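Local structure of DUF2235 domain-containing protein (Pseudomonas aeruginosa, 4O5P) at residues N91-R94 / L95-S99; N75-D78 / K79-G82. The protein is a type VI secretion phospholipase effector that probably hydrolyses membrane lipids with an alpha/beta-hydrolase-type catalytic domain. One frame throughout, in Å; residues are numbered along the deposited sequence.

Contact 1: residues N91-R94 / L95-S99; sequences NVAR and LIHAS
L95 leans back on the turn before it: its CG lies 3.3 Å from N91 O, the same carbonyl oxygen that receives the backbone bond from L95 N at 2.9 Å. The side chain starts beside its own backbone N, with CG anti to the carbonyl carbon (chi1 -70°), and this carries the branched end along the preceding turn. Leucine suits the place, since its apolar side chain touches Y234 and F280 of the sheet and M410 of helix 403-416.

R94 serves the next turn through its backbone, A98 N reaching R94 O at 3.1 Å. Its side chain is extended from CG to NE and ends at C89 and E446. The guanidinium group bonds with NE to C89 O and with NH1 to E446 O; a long side chain with several donors suits a place where carbonyls of two separate loop residues are to be bound.

A93 and H97 meet twice, through the backbone and through the ring. H97 N donates to A93 O at 2.9 Å and is nearly straight (168°), while the imidazole of H97 turns one face under that same oxygen, which sits 3.0 Å above the ring plane, over its centre. The small CB of A93 comes no nearer than 4.2 Å to H97 NE2. Both ring nitrogens are hydrogen-bonded to acids, NE2 to D78 and ND1 to E446; this would favour a protonated ring, to which the carbonyl oxygen should be well matched.

The last turn is tied off by S99 OG, which donates to L95 O at 2.7 Å, and by S99 N on I96 O. Successive i to i+4 bonds thus define a short, buried alpha-helix, 91-97, laid against the central beta-sheet of an alpha/beta-hydrolase-like domain, where V92 touches F236 beside a probable nucleophile elbow.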
loop_
_atom_site.group_PDB
_atom_site.type_symbol
_atom_site.label_atom_id
_atom_site.label_comp_id
_atom_site.label_asym_id
_atom_site.label_seq_id
_atom_site.Cartn_x
_atom_site.Cartn_y
_atom_site.Cartn_z
ATOM N N ASN A 91 -0.546 -7.327 -9.492
ATOM C CA ASN A 91 0.714 -7.989 -9.774
ATOM C C ASN A 91 1.208 -8.890 -8.644
ATOM O O ASN A 91 1.883 -9.885 -8.906
ATOM C CB ASN A 91 1.781 -6.984 -10.173
ATOM C CG ASN A 91 1.521 -6.392 -11.524
ATOM O OD1 ASN A 91 0.772 -6.957 -12.320
ATOM N ND2 ASN A 91 2.138 -5.247 -11.801
ATOM N N VAL A 92 0.872 -8.557 -7.400
ATOM C CA VAL A 92 1.192 -9.448 -6.295
ATOM C C VAL A 92 0.487 -10.792 -6.482
ATOM O O VAL A 92 1.105 -11.852 -6.347
ATOM C CB VAL A 92 0.845 -8.820 -4.931
ATOM C CG1 VAL A 92 0.942 -9.848 -3.824
ATOM C CG2 VAL A 92 1.787 -7.634 -4.648
ATOM N N ALA A 93 -0.794 -10.746 -6.819
ATOM C CA ALA A 93 -1.559 -11.973 -6.981
ATOM C C ALA A 93 -1.035 -12.742 -8.183
ATOM O O ALA A 93 -0.921 -13.965 -8.135
ATOM C CB ALA A 93 -3.040 -11.678 -7.119
ATOM N N ARG A 94 -0.693 -12.024 -9.253
ATOM C CA ARG A 94 -0.110 -12.662 -10.432
ATOM C C ARG A 94 1.188 -13.396 -10.095
ATOM O O ARG A 94 1.366 -14.544 -10.488
ATOM C CB ARG A 94 0.070 -11.646 -11.576
ATOM C CG ARG A 94 -1.262 -11.216 -12.190
ATOM C CD ARG A 94 -1.143 -9.995 -13.087
ATOM N NE ARG A 94 -2.452 -9.362 -13.234
ATOM C CZ ARG A 94 -3.281 -9.574 -14.257
ATOM N NH1 ARG A 94 -2.927 -10.375 -15.256
ATOM N NH2 ARG A 94 -4.451 -8.957 -14.299
ATOM N N LEU A 95 2.065 -12.761 -9.321
ATOM C CA LEU A 95 3.333 -13.376 -8.928
ATOM C C LEU A 95 3.157 -14.570 -7.988
ATOM O O LEU A 95 3.961 -15.518 -8.024
ATOM C CB LEU A 95 4.245 -12.333 -8.279
ATOM C CG LEU A 95 4.786 -11.303 -9.264
ATOM C CD1 LEU A 95 5.471 -10.166 -8.523
ATOM C CD2 LEU A 95 5.738 -11.984 -10.256
ATOM N N ILE A 96 2.115 -14.512 -7.151
ATOM C CA ILE A 96 1.766 -15.641 -6.295
ATOM C C ILE A 96 1.217 -16.825 -7.123
ATOM O O ILE A 96 1.609 -17.968 -6.911
ATOM C CB ILE A 96 0.789 -15.212 -5.183
ATOM C CG1 ILE A 96 1.514 -14.317 -4.165
ATOM C CG2 ILE A 96 0.209 -16.435 -4.479
ATOM C CD1 ILE A 96 2.641 -15.040 -3.431
ATOM N N HIS A 97 0.332 -16.542 -8.076
ATOM C CA HIS A 97 -0.178 -17.556 -8.988
ATOM C C HIS A 97 0.970 -18.273 -9.714
ATOM O O HIS A 97 0.907 -19.478 -9.942
ATOM C CB HIS A 97 -1.077 -16.923 -10.057
ATOM C CG HIS A 97 -2.301 -16.253 -9.521
ATOM N ND1 HIS A 97 -3.033 -15.344 -10.259
ATOM C CD2 HIS A 97 -2.938 -16.372 -8.333
ATOM C CE1 HIS A 97 -4.066 -14.933 -9.546
ATOM N NE2 HIS A 97 -4.026 -15.533 -8.371
ATOM N N ALA A 98 2.001 -17.514 -10.091
ATOM C CA ALA A 98 3.161 -18.053 -10.814
ATOM C C ALA A 98 4.266 -18.564 -9.896
ATOM O O ALA A 98 5.331 -18.984 -10.369
ATOM C CB ALA A 98 3.732 -16.997 -11.760
ATOM N N SER A 99 4.029 -18.509 -8.590
ATOM C CA SER A 99 4.989 -19.032 -7.625
ATOM C C SER A 99 4.726 -20.510 -7.300
ATOM O O SER A 99 3.583 -20.970 -7.284
ATOM C CB SER A 99 4.994 -18.196 -6.336
ATOM O OG SER A 99 5.682 -16.959 -6.505
#

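Contact 2: residues N75-D78 / K79-G82; sequences NNND and KADG
D81 holds N77 by both its backbone N and its backbone O: N77 N donates to D81 OD2 at 2.8 Å, and D81 N returns a bond of the same length to N77 O. Both are almost straight at the hydrogen (167° and 168°); D81 N comes nearly along the carbonyl axis of N77, while N77 N meets OD2 from above the carboxylate plane. N77 is also the N-cap of helix 78-81. With CG anti to the backbone N (chi1 180°), its amide swings over the helix start, and OD1 accepts from A80 N at 2.9 Å. Asparagine suits this role because a short side-chain carbonyl can replace the missing backbone acceptor. The acid answering N77 N is one residue further on than in the classic capping box. G82 N closes the turn on D78 O at 3.0 Å, glycine sparing that tight spot a side chain.

In the second shell, K564 forms a salt bridge with D81 OD1 and also bonds N75 O, which steadies the acid and the incoming loop. The one-turn helix 78-81 follows the loop after strand 62-71, and Y115 OH, bonded to D78 N, ties its first residue to the neighbouring parallel strand 111-116.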
loop_
_atom_site.group_PDB
_atom_site.type_symbol
_atom_site.label_atom_id
_atom_site.label_comp_id
_atom_site.label_asym_id
_atom_site.label_seq_id
_atom_site.Cartn_x
_atom_site.Cartn_y
_atom_site.Cartn_z
ATOM N N ASN A 75 -7.444 -2.506 -1.158
ATOM C CA ASN A 75 -8.677 -2.933 -1.821
ATOM C C ASN A 75 -8.470 -4.022 -2.875
ATOM O O ASN A 75 -9.344 -4.254 -3.714
ATOM C CB ASN A 75 -9.435 -1.745 -2.436
ATOM C CG ASN A 75 -10.917 -2.029 -2.609
ATOM O OD1 ASN A 75 -11.574 -2.532 -1.691
ATOM N ND2 ASN A 75 -11.455 -1.710 -3.788
ATOM N N ASN A 76 -7.314 -4.680 -2.838
ATOM C CA ASN A 76 -7.082 -5.830 -3.705
ATOM C C ASN A 76 -7.317 -7.151 -2.986
ATOM O O ASN A 76 -6.685 -7.433 -1.954
ATOM C CB ASN A 76 -5.646 -5.822 -4.227
ATOM C CG ASN A 76 -5.309 -4.567 -4.972
ATOM O OD1 ASN A 76 -4.661 -3.683 -4.434
ATOM N ND2 ASN A 76 -5.745 -4.476 -6.224
ATOM N N ASN A 77 -8.189 -7.981 -3.545
ATOM C CA ASN A 77 -8.470 -9.295 -2.971
ATOM C C ASN A 77 -8.529 -10.309 -4.103
ATOM O O ASN A 77 -9.406 -10.213 -4.963
ATOM C CB ASN A 77 -9.807 -9.249 -2.227
ATOM C CG ASN A 77 -10.179 -10.576 -1.610
ATOM O OD1 ASN A 77 -10.551 -11.511 -2.316
ATOM N ND2 ASN A 77 -10.098 -10.663 -0.284
ATOM N N ASP A 78 -7.608 -11.275 -4.108
ATOM C CA ASP A 78 -7.467 -12.190 -5.239
ATOM C C ASP A 78 -8.735 -12.996 -5.525
ATOM O O ASP A 78 -9.175 -13.063 -6.670
ATOM C CB ASP A 78 -6.267 -13.134 -5.050
ATOM C CG ASP A 78 -5.954 -13.924 -6.305
ATOM O OD1 ASP A 78 -6.281 -13.441 -7.405
ATOM O OD2 ASP A 78 -5.385 -15.028 -6.212
ATOM N N LYS A 79 -9.318 -13.591 -4.485
ATOM C CA LYS A 79 -10.562 -14.359 -4.622
ATOM C C LYS A 79 -11.633 -13.527 -5.322
ATOM O O LYS A 79 -12.223 -13.951 -6.320
ATOM C CB LYS A 79 -11.095 -14.795 -3.248
ATOM C CG LYS A 79 -10.178 -15.730 -2.441
ATOM C CD LYS A 79 -10.807 -16.049 -1.071
ATOM C CE LYS A 79 -9.948 -17.004 -0.248
ATOM N NZ LYS A 79 -9.656 -18.265 -0.969
ATOM N N ALA A 80 -11.873 -12.331 -4.800
ATOM C CA ALA A 80 -12.893 -11.441 -5.353
ATOM C C ALA A 80 -12.552 -10.967 -6.772
ATOM O O ALA A 80 -13.314 -11.173 -7.720
ATOM C CB ALA A 80 -13.082 -10.249 -4.442
ATOM N N ASP A 81 -11.398 -10.326 -6.901
ATOM C CA ASP A 81 -11.004 -9.679 -8.145
ATOM C C ASP A 81 -10.776 -10.616 -9.340
ATOM O O ASP A 81 -10.910 -10.190 -10.490
ATOM C CB ASP A 81 -9.774 -8.800 -7.897
ATOM C CG ASP A 81 -10.077 -7.650 -6.955
ATOM O OD1 ASP A 81 -11.193 -7.078 -7.057
ATOM O OD2 ASP A 81 -9.211 -7.319 -6.105
ATOM N N GLY A 82 -10.452 -11.881 -9.080
ATOM C CA GLY A 82 -10.191 -12.818 -10.159
ATOM C C GLY A 82 -11.327 -13.782 -10.473
ATOM O O GLY A 82 -11.167 -14.686 -11.296
#

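In the fold
Contact 2 (75-82) comes first along the chain and contact 1 (91-99) next, on the consecutive helices 78-81 and 91-97, with their centres 12 Å apart. Both belong to the connection leading from strand 62-71 to its parallel neighbour 111-116 in the mixed central sheet. They touch directly: a probable hydrogen bond of 2.6 Å joins H97 NE2 to D78 OD2, while A93 CB packs 3.7 Å from D78 OD1. The start of the first helix is thus bound to the end of the second. V92 of contact 1 and N76 of contact 2 lie near a probable Ser-His-Asp triad, placing the pair close to the likely catalytic centre.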